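Local coordinates for sortase (Actinomyces oris, PDB 5UTT), which probably acts as a cysteine transpeptidase that cleaves sorting signals and joins surface proteins or pilins to one another or to the Gram-positive cell wall, at residues Pro35-Val40 against Asn87-Ile92; Pro46-Thr51 against Gln58-His63; Gly80-Tyr85 against Leu146-Gly151. All blocks are in the same frame, centred on the assembly; numbering follows the deposited sequence.

All three contacts belong to one sortase domain, the eight-stranded beta-barrel of the sortase family. Contact 2 pairs the parallel strands 45-49 and 61-63. Contact 3 fastens the loop that leaves strand 74-79 to strand 142-150, and contact 1 packs its next part, 87-92, against the 35-40 segment, between strands 28-33 and 45-49. Their centres are about 11 Å (1 to 3), 12 Å (2 to 3) and 16 Å (1 to 2) apart. Along the chain, contact 2 falls between the segments of contact 1, while contacts 1 and 3 alternate. Through hydrogen bonds Phe-89 N to His-81 O and Arg-82 NE to Arg-90 O, contact 1 backs the loop part carrying His-81 beside Cys-149, probably the active site.

Contact 1: Pro35-Val40 against Asn87-Ile92; sequences PKWYGV and NSFRRI
The indole N-H of Trp-37 reaches the backbone oxygen of Arg-91, NE1 to O 3.0 Å, in a bent bond: the N-H...O angle is 141°, and the donor stands above the carbonyl plane. Arg-91 O belongs to a type I turn from Phe-89 to Ile-92, so the bulky ring grips the turn by its backbone. CH2 of the indole touches CD1 of Phe-89 at 3.8 Å, the two rings set obliquely with planes 43° apart, and its CZ2 edge meets CA of Ile-92, also at 3.8 Å. In the sortase domain this joins the loop after strand 28-33 to the loop after strand 74-79, and Leu-146 of strand 142-150 touches both aromatic rings. Nearer the surface, Val-40 closes the other end: CG1, anti to the backbone N (chi1 179°), touches CG of Arg-91 at 3.6 Å, the two side chains crossing at about a right angle. Beyond CG the arginine bends away to salt bridges with Asp-93 and Glu-156. Ahead of the turn Ser-88 forms an ST turn, its OG accepting from N of Arg-90 at 3.1 Å.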
loop_
_atom_site.group_PDB
_atom_site.type_symbol
_atom_site.label_atom_id
_atom_site.label_comp_id
_atom_site.label_asym_id
_atom_site.label_seq_id
_atom_site.Cartn_x
_atom_site.Cartn_y
_atom_site.Cartn_z
ATOM N N PRO A 35 0.751 -11.084 0.450
ATOM C CA PRO A 35 0.967 -12.549 0.401
ATOM C C PRO A 35 1.458 -13.135 -0.930
ATOM O O PRO A 35 2.231 -14.097 -0.948
ATOM C CB PRO A 35 -0.408 -13.082 0.766
ATOM C CG PRO A 35 -0.945 -12.053 1.696
ATOM C CD PRO A 35 -0.572 -10.759 1.045
ATOM N N LYS A 36 1.093 -12.522 -2.049
ATOM C CA LYS A 36 1.655 -12.953 -3.344
ATOM C C LYS A 36 3.141 -12.644 -3.574
ATOM O O LYS A 36 3.687 -12.997 -4.634
ATOM C CB LYS A 36 0.863 -12.349 -4.467
ATOM C CG LYS A 36 -0.450 -13.095 -4.665
ATOM C CD LYS A 36 -0.904 -12.918 -6.081
ATOM C CE LYS A 36 -1.921 -13.953 -6.494
ATOM N NZ LYS A 36 -2.574 -13.428 -7.718
ATOM N N TRP A 37 3.749 -11.924 -2.665
ATOM C CA TRP A 37 5.153 -11.576 -2.765
ATOM C C TRP A 37 6.006 -12.433 -1.838
ATOM O O TRP A 37 7.272 -12.279 -1.842
ATOM C CB TRP A 37 5.382 -10.074 -2.495
ATOM C CG TRP A 37 4.786 -9.159 -3.528
ATOM C CD1 TRP A 37 4.255 -9.524 -4.747
ATOM C CD2 TRP A 37 4.670 -7.731 -3.467
ATOM N NE1 TRP A 37 3.795 -8.446 -5.407
ATOM C CE2 TRP A 37 4.016 -7.325 -4.661
ATOM C CE3 TRP A 37 5.013 -6.755 -2.518
ATOM C CZ2 TRP A 37 3.737 -5.993 -4.940
ATOM C CZ3 TRP A 37 4.712 -5.436 -2.803
ATOM C CH2 TRP A 37 4.066 -5.078 -4.003
ATOM N N TYR A 38 5.392 -13.363 -1.105
ATOM C CA TYR A 38 6.168 -14.349 -0.352
ATOM C C TYR A 38 7.015 -15.116 -1.370
ATOM O O TYR A 38 6.510 -15.611 -2.372
ATOM C CB TYR A 38 5.315 -15.273 0.476
ATOM C CG TYR A 38 4.856 -14.692 1.787
ATOM C CD1 TYR A 38 5.768 -14.168 2.709
ATOM C CD2 TYR A 38 3.507 -14.697 2.132
ATOM C CE1 TYR A 38 5.353 -13.658 3.924
ATOM C CE2 TYR A 38 3.081 -14.188 3.336
ATOM C CZ TYR A 38 3.990 -13.687 4.237
ATOM O OH TYR A 38 3.516 -13.209 5.423
ATOM N N GLY A 39 8.320 -15.140 -1.151
ATOM C CA GLY A 39 9.229 -15.842 -2.049
ATOM C C GLY A 39 9.787 -14.959 -3.145
ATOM O O GLY A 39 10.714 -15.364 -3.855
ATOM N N VAL A 40 9.229 -13.762 -3.280
ATOM C CA VAL A 40 9.662 -12.756 -4.233
ATOM C C VAL A 40 10.583 -11.768 -3.532
ATOM O O VAL A 40 11.762 -11.625 -3.895
ATOM C CB VAL A 40 8.452 -12.026 -4.863
ATOM C CG1 VAL A 40 8.926 -10.956 -5.844
ATOM C CG2 VAL A 40 7.495 -13.029 -5.493
ATOM N N ASN A 87 13.259 -5.300 -0.644
ATOM C CA ASN A 87 11.823 -4.950 -0.684
ATOM C C ASN A 87 11.604 -3.949 -1.788
ATOM O O ASN A 87 12.337 -2.977 -1.902
ATOM C CB ASN A 87 11.352 -4.332 0.631
ATOM C CG ASN A 87 11.097 -5.361 1.714
ATOM O OD1 ASN A 87 10.287 -6.303 1.527
ATOM N ND2 ASN A 87 11.701 -5.157 2.880
ATOM N N SER A 88 10.556 -4.148 -2.573
ATOM C CA SER A 88 10.243 -3.295 -3.698
ATOM C C SER A 88 8.834 -3.600 -4.210
ATOM O O SER A 88 8.259 -4.586 -3.804
ATOM C CB SER A 88 11.149 -3.573 -4.851
ATOM O OG SER A 88 10.849 -4.852 -5.409
ATOM N N PHE A 89 8.354 -2.849 -5.191
ATOM C CA PHE A 89 7.037 -3.163 -5.845
ATOM C C PHE A 89 7.301 -3.892 -7.186
ATOM O O PHE A 89 6.565 -3.778 -8.189
ATOM C CB PHE A 89 6.210 -1.873 -6.057
ATOM C CG PHE A 89 5.628 -1.250 -4.798
ATOM C CD1 PHE A 89 5.885 -1.765 -3.536
ATOM C CD2 PHE A 89 4.807 -0.138 -4.892
ATOM C CE1 PHE A 89 5.307 -1.211 -2.411
ATOM C CE2 PHE A 89 4.243 0.420 -3.757
ATOM C CZ PHE A 89 4.516 -0.090 -2.526
ATOM N N ARG A 90 8.433 -4.603 -7.265
ATOM C CA ARG A 90 8.828 -5.232 -8.508
ATOM C C ARG A 90 7.704 -6.015 -9.163
ATOM O O ARG A 90 7.539 -5.961 -10.398
ATOM C CB ARG A 90 9.973 -6.197 -8.238
ATOM C CG ARG A 90 10.532 -6.843 -9.486
ATOM C CD ARG A 90 11.576 -7.854 -9.070
ATOM N NE ARG A 90 12.338 -8.321 -10.194
ATOM C CZ ARG A 90 13.244 -9.291 -10.127
ATOM N NH1 ARG A 90 13.486 -9.905 -8.968
ATOM N NH2 ARG A 90 13.902 -9.651 -11.221
ATOM N N ARG A 91 6.975 -6.770 -8.353
ATOM C CA ARG A 91 6.038 -7.743 -8.874
ATOM C C ARG A 91 4.650 -7.256 -8.591
ATOM O O ARG A 91 3.772 -8.039 -8.338
ATOM C CB ARG A 91 6.321 -9.166 -8.375
ATOM C CG ARG A 91 7.553 -9.797 -9.019
ATOM C CD ARG A 91 7.201 -10.411 -10.368
ATOM N NE ARG A 91 6.971 -9.437 -11.455
ATOM C CZ ARG A 91 7.927 -8.859 -12.169
ATOM N NH1 ARG A 91 9.233 -9.115 -11.944
ATOM N NH2 ARG A 91 7.587 -8.014 -13.134
ATOM N N ILE A 92 4.468 -5.938 -8.698
ATOM C CA ILE A 92 3.128 -5.336 -8.600
ATOM C C ILE A 92 2.156 -5.968 -9.593
ATOM O O ILE A 92 0.927 -5.969 -9.359
ATOM C CB ILE A 92 3.224 -3.810 -8.763
ATOM C CG1 ILE A 92 1.931 -3.131 -8.264
ATOM C CG2 ILE A 92 3.573 -3.419 -10.182
ATOM C CD1 ILE A 92 2.056 -1.645 -8.040
#

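Contact 2: Pro46-Thr51 against Gln58-His63; sequences PIMEGT and QAAAGH
Glu-49 and His-63 lie side by side and point the same way, both with CG anti to the backbone N, and the bend at chi2 (73°) of Glu-49 brings its carboxylate back to the imidazole. ND1 of His-63 donates to OE1 of Glu-49 at 2.7 Å, nearly straight. The oxygen lies in the ring plane, while ND1 comes from the syn side, tilted from the carboxylate plane; the two planes are 51° apart. NE2 bonds the backbone oxygen of Gln-68, a pattern consistent with a protonated ring, and the Phe-76 ring stacks on the imidazole. These residues end the parallel strands 45-49 and 61-63 of a beta-alpha-beta unit whose short helix is 53-56. Backbone bonds alternate between them: Ala-61 N to Pro-46 O, Met-48 N to Ala-61 O and His-63 N to Met-48 O, each 2.8 Å; Gly-50 N to His-63 O, 2.9 Å, carries the pairing past strand 45-49. On the face that holds Glu-49 and His-63, CG1 of Ile-47 rests 4.1 Å from CB of Ala-61. Met-48 leaves by the other face and crosses Gln-58 at about a right angle, its CE 3.6 Å from Gln-58 OE1; Asp-54 O holds the amide nitrogen.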
loop_
_atom_site.group_PDB
_atom_site.type_symbol
_atom_site.label_atom_id
_atom_site.label_comp_id
_atom_site.label_asym_id
_atom_site.label_seq_id
_atom_site.Cartn_x
_atom_site.Cartn_y
_atom_site.Cartn_z
ATOM N N PRO A 46 8.950 -1.608 5.018
ATOM C CA PRO A 46 8.466 -0.495 5.880
ATOM C C PRO A 46 7.720 0.530 5.044
ATOM O O PRO A 46 8.044 0.727 3.867
ATOM C CB PRO A 46 9.753 0.130 6.449
ATOM C CG PRO A 46 10.832 -0.790 6.029
ATOM C CD PRO A 46 10.411 -1.546 4.848
ATOM N N ILE A 47 6.670 1.111 5.644
ATOM C CA ILE A 47 5.993 2.246 5.113
ATOM C C ILE A 47 6.318 3.489 5.922
ATOM O O ILE A 47 6.086 3.530 7.145
ATOM C CB ILE A 47 4.455 2.048 5.129
ATOM C CG1 ILE A 47 4.065 0.742 4.405
ATOM C CG2 ILE A 47 3.809 3.236 4.437
ATOM C CD1 ILE A 47 2.597 0.319 4.654
ATOM N N MET A 48 6.794 4.514 5.238
ATOM C CA MET A 48 7.173 5.788 5.896
ATOM C C MET A 48 6.438 6.974 5.320
ATOM O O MET A 48 6.029 6.942 4.157
ATOM C CB MET A 48 8.706 6.003 5.833
ATOM C CG MET A 48 9.468 4.996 6.621
ATOM S SD MET A 48 11.212 5.124 6.172
ATOM C CE MET A 48 11.827 3.597 6.840
ATOM N N GLU A 49 6.274 8.036 6.102
ATOM C CA GLU A 49 5.686 9.265 5.600
ATOM C C GLU A 49 6.581 9.924 4.557
ATOM O O GLU A 49 7.786 10.081 4.769
ATOM C CB GLU A 49 5.368 10.205 6.763
ATOM C CG GLU A 49 4.715 11.522 6.383
ATOM C CD GLU A 49 3.257 11.394 5.963
ATOM O OE1 GLU A 49 2.717 10.257 5.901
ATOM O OE2 GLU A 49 2.681 12.442 5.657
ATOM N N GLY A 50 6.016 10.305 3.420
ATOM C CA GLY A 50 6.786 11.046 2.393
ATOM C C GLY A 50 7.282 10.203 1.256
ATOM O O GLY A 50 7.434 8.958 1.384
ATOM N N THR A 51 7.512 10.840 0.113
ATOM C CA THR A 51 7.793 10.084 -1.115
ATOM C C THR A 51 9.071 10.512 -1.777
ATOM O O THR A 51 9.295 10.153 -2.921
ATOM C CB THR A 51 6.705 10.207 -2.168
ATOM O OG1 THR A 51 6.500 11.600 -2.516
ATOM C CG2 THR A 51 5.410 9.538 -1.648
ATOM N N GLN A 58 15.464 3.664 0.883
ATOM C CA GLN A 58 15.574 2.771 2.031
ATOM C C GLN A 58 14.841 1.426 1.808
ATOM O O GLN A 58 14.737 0.642 2.734
ATOM C CB GLN A 58 15.025 3.430 3.273
ATOM C CG GLN A 58 15.741 4.696 3.705
ATOM C CD GLN A 58 15.155 5.276 4.975
ATOM O OE1 GLN A 58 15.168 4.631 6.030
ATOM N NE2 GLN A 58 14.640 6.488 4.890
ATOM N N ALA A 59 14.319 1.204 0.606
ATOM C CA ALA A 59 13.580 -0.020 0.233
ATOM C C ALA A 59 12.311 -0.016 1.067
ATOM O O ALA A 59 11.906 -1.058 1.603
ATOM C CB ALA A 59 14.372 -1.269 0.496
ATOM N N ALA A 60 11.792 1.194 1.219
ATOM C CA ALA A 60 10.514 1.459 1.946
ATOM C C ALA A 60 9.487 2.064 1.037
ATOM O O ALA A 60 9.798 2.732 0.053
ATOM C CB ALA A 60 10.778 2.393 3.112
ATOM N N ALA A 61 8.213 1.829 1.351
ATOM C CA ALA A 61 7.133 2.459 0.672
ATOM C C ALA A 61 6.933 3.825 1.301
ATOM O O ALA A 61 7.114 3.979 2.500
ATOM C CB ALA A 61 5.899 1.630 0.828
ATOM N N GLY A 62 6.561 4.792 0.489
ATOM C CA GLY A 62 6.301 6.154 0.976
ATOM C C GLY A 62 4.857 6.650 0.859
ATOM O O GLY A 62 4.254 6.591 -0.206
ATOM N N HIS A 63 4.327 7.204 1.942
ATOM C CA HIS A 63 2.973 7.725 1.910
ATOM C C HIS A 63 2.937 9.118 1.290
ATOM O O HIS A 63 3.599 10.033 1.753
ATOM C CB HIS A 63 2.414 7.782 3.313
ATOM C CG HIS A 63 1.014 8.333 3.415
ATOM N ND1 HIS A 63 0.701 9.301 4.339
ATOM C CD2 HIS A 63 -0.137 8.048 2.761
ATOM C CE1 HIS A 63 -0.584 9.602 4.245
ATOM N NE2 HIS A 63 -1.118 8.838 3.311
#

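Contact 3: Gly80-Tyr85 against Leu146-Gly151; sequences GHRRTY and LTTCHG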
loop_
_atom_site.group_PDB
_atom_site.type_symbol
_atom_site.label_atom_id
_atom_site.label_comp_id
_atom_site.label_asym_id
_atom_site.label_seq_id
_atom_site.Cartn_x
_atom_site.Cartn_y
_atom_site.Cartn_z
ATOM N N GLY A 80 6.329 3.123 -4.243
ATOM C CA GLY A 80 7.489 2.282 -4.085
ATOM C C GLY A 80 8.318 2.154 -5.327
ATOM O O GLY A 80 7.836 2.232 -6.452
ATOM N N HIS A 81 9.631 2.042 -5.133
ATOM C CA HIS A 81 10.470 1.753 -6.242
ATOM C C HIS A 81 10.170 0.373 -6.828
ATOM O O HIS A 81 9.871 -0.566 -6.124
ATOM C CB HIS A 81 11.927 1.769 -5.789
ATOM C CG HIS A 81 12.539 3.123 -5.707
ATOM N ND1 HIS A 81 11.922 4.273 -6.143
ATOM C CD2 HIS A 81 13.778 3.496 -5.298
ATOM C CE1 HIS A 81 12.728 5.306 -5.962
ATOM N NE2 HIS A 81 13.872 4.857 -5.478
ATOM N N ARG A 82 10.334 0.248 -8.138
ATOM C CA ARG A 82 10.134 -1.003 -8.832
ATOM C C ARG A 82 11.320 -1.948 -8.764
ATOM O O ARG A 82 11.129 -3.170 -8.901
ATOM C CB ARG A 82 9.841 -0.726 -10.304
ATOM C CG ARG A 82 9.321 -1.904 -11.115
ATOM C CD ARG A 82 7.827 -2.106 -10.817
ATOM N NE ARG A 82 7.310 -3.314 -11.460
ATOM C CZ ARG A 82 6.722 -3.353 -12.651
ATOM N NH1 ARG A 82 6.306 -4.516 -13.149
ATOM N NH2 ARG A 82 6.558 -2.244 -13.353
ATOM N N ARG A 83 12.520 -1.413 -8.541
ATOM C CA ARG A 83 13.767 -2.185 -8.699
ATOM C C ARG A 83 14.703 -2.273 -7.477
ATOM O O ARG A 83 15.822 -2.797 -7.586
ATOM C CB ARG A 83 14.531 -1.640 -9.909
ATOM C CG ARG A 83 13.633 -1.516 -11.150
ATOM C CD ARG A 83 14.305 -1.949 -12.442
ATOM N NE ARG A 83 15.007 -0.843 -13.087
ATOM C CZ ARG A 83 16.130 -0.958 -13.794
ATOM N NH1 ARG A 83 16.727 -2.135 -13.948
ATOM N NH2 ARG A 83 16.675 0.121 -14.348
ATOM N N THR A 84 14.255 -1.827 -6.316
ATOM C CA THR A 84 15.072 -1.883 -5.083
ATOM C C THR A 84 15.275 -3.292 -4.516
ATOM O O THR A 84 14.466 -4.187 -4.725
ATOM C CB THR A 84 14.480 -1.020 -3.963
ATOM O OG1 THR A 84 13.050 -1.160 -3.947
ATOM C CG2 THR A 84 14.822 0.425 -4.159
ATOM N N TYR A 85 16.390 -3.480 -3.813
ATOM C CA TYR A 85 16.758 -4.793 -3.273
ATOM C C TYR A 85 16.048 -5.075 -1.948
ATOM O O TYR A 85 15.828 -4.179 -1.129
ATOM C CB TYR A 85 18.293 -4.889 -3.118
ATOM C CG TYR A 85 18.786 -6.201 -2.532
ATOM C CD1 TYR A 85 19.029 -7.318 -3.346
ATOM C CD2 TYR A 85 19.008 -6.331 -1.156
ATOM C CE1 TYR A 85 19.472 -8.517 -2.805
ATOM C CE2 TYR A 85 19.442 -7.525 -0.611
ATOM C CZ TYR A 85 19.672 -8.615 -1.434
ATOM O OH TYR A 85 20.108 -9.800 -0.887
ATOM N N LEU A 146 -1.321 1.470 -4.268
ATOM C CA LEU A 146 0.140 1.280 -4.484
ATOM C C LEU A 146 0.492 1.786 -5.846
ATOM O O LEU A 146 -0.154 1.352 -6.837
ATOM C CB LEU A 146 0.525 -0.191 -4.372
ATOM C CG LEU A 146 0.938 -0.779 -3.005
ATOM C CD1 LEU A 146 -0.128 -0.606 -1.982
ATOM C CD2 LEU A 146 1.309 -2.256 -3.129
ATOM N N THR A 147 1.593 2.554 -5.941
ATOM C CA THR A 147 2.057 3.117 -7.192
ATOM C C THR A 147 3.516 2.796 -7.425
ATOM O O THR A 147 4.297 2.803 -6.486
ATOM C CB THR A 147 1.849 4.678 -7.314
ATOM O OG1 THR A 147 2.822 5.446 -6.587
ATOM C CG2 THR A 147 0.480 5.109 -6.746
ATOM N N THR A 148 3.834 2.562 -8.668
ATOM C CA THR A 148 5.233 2.377 -9.069
ATOM C C THR A 148 5.376 2.639 -10.574
ATOM O O THR A 148 4.401 2.849 -11.275
ATOM C CB THR A 148 5.709 0.950 -8.682
ATOM O OG1 THR A 148 7.146 0.882 -8.843
ATOM C CG2 THR A 148 5.107 -0.053 -9.541
ATOM N N CYS A 149 6.604 2.561 -11.100
ATOM C CA CYS A 149 6.886 2.799 -12.505
ATOM C C CYS A 149 6.640 1.586 -13.348
ATOM O O CYS A 149 6.807 0.472 -12.875
ATOM C CB CYS A 149 8.371 3.232 -12.664
ATOM S SG CYS A 149 8.601 4.915 -12.087
ATOM N N HIS A 150 6.282 1.818 -14.616
ATOM C CA HIS A 150 6.172 0.791 -15.617
ATOM C C HIS A 150 6.440 1.427 -17.018
ATOM O O HIS A 150 6.101 2.580 -17.281
ATOM C CB HIS A 150 4.754 0.101 -15.557
ATOM C CG HIS A 150 4.634 -1.175 -16.356
ATOM N ND1 HIS A 150 5.155 -2.377 -15.936
ATOM C CD2 HIS A 150 4.029 -1.437 -17.543
ATOM C CE1 HIS A 150 4.866 -3.323 -16.804
ATOM N NE2 HIS A 150 4.201 -2.772 -17.805
ATOM N N GLY A 151 7.063 0.693 -17.913
ATOM C CA GLY A 151 7.270 1.176 -19.281
ATOM C C GLY A 151 6.302 0.613 -20.322
ATOM O O GLY A 151 6.030 -0.596 -20.350
#
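One nitrogen of Arg-82, NH2, makes two hydrogen bonds to strand 142-150. It donates to the backbone oxygen of Cys-149 at 2.8 Å, lying in that carbonyl's plane and on a lone pair, and to ND1 of His-150 at 2.9 Å, almost straight at 177°. Both acceptors come to the guanidinium edge near its plane, and the imidazole is turned only 19° from that plane, so the two flat groups are nearly coplanar. The bend at chi2 (78°) of Arg-82 swings the guanidinium along the strand; on the way CD passes CG2 of Thr-148 at 3.6 Å. Next to it, OG1, set anti to the backbone N of Thr-148, donates to Gly-80 O at 2.8 Å, and Gly-80 N bonds Thr-147 O at 3.0 Å, continuing the pairing of strand 74-79 with 142-150. The sequence Leu-Thr-Thr-Cys matches the end of the sortase signature, whose cysteine is the nucleophile in relatives, and His-81 and Arg-162 probably correspond to the family's histidine and arginine. Cys-149 SG lies 6.8 Å from His-81 ND1, too far for a direct hydrogen bond in this crystal form, and Cys-149 touches Arg-162. In the second shell, Arg-90 O accepts a hydrogen bond from NE of Arg-82 and fixes the rotation of the guanidinium, while Trp-163 meets the His-150 ring edge-to-face. Asp-57 OD1 holds NE2 of His-81, and Tyr-64 OH bonds the hydroxyl of Thr-147.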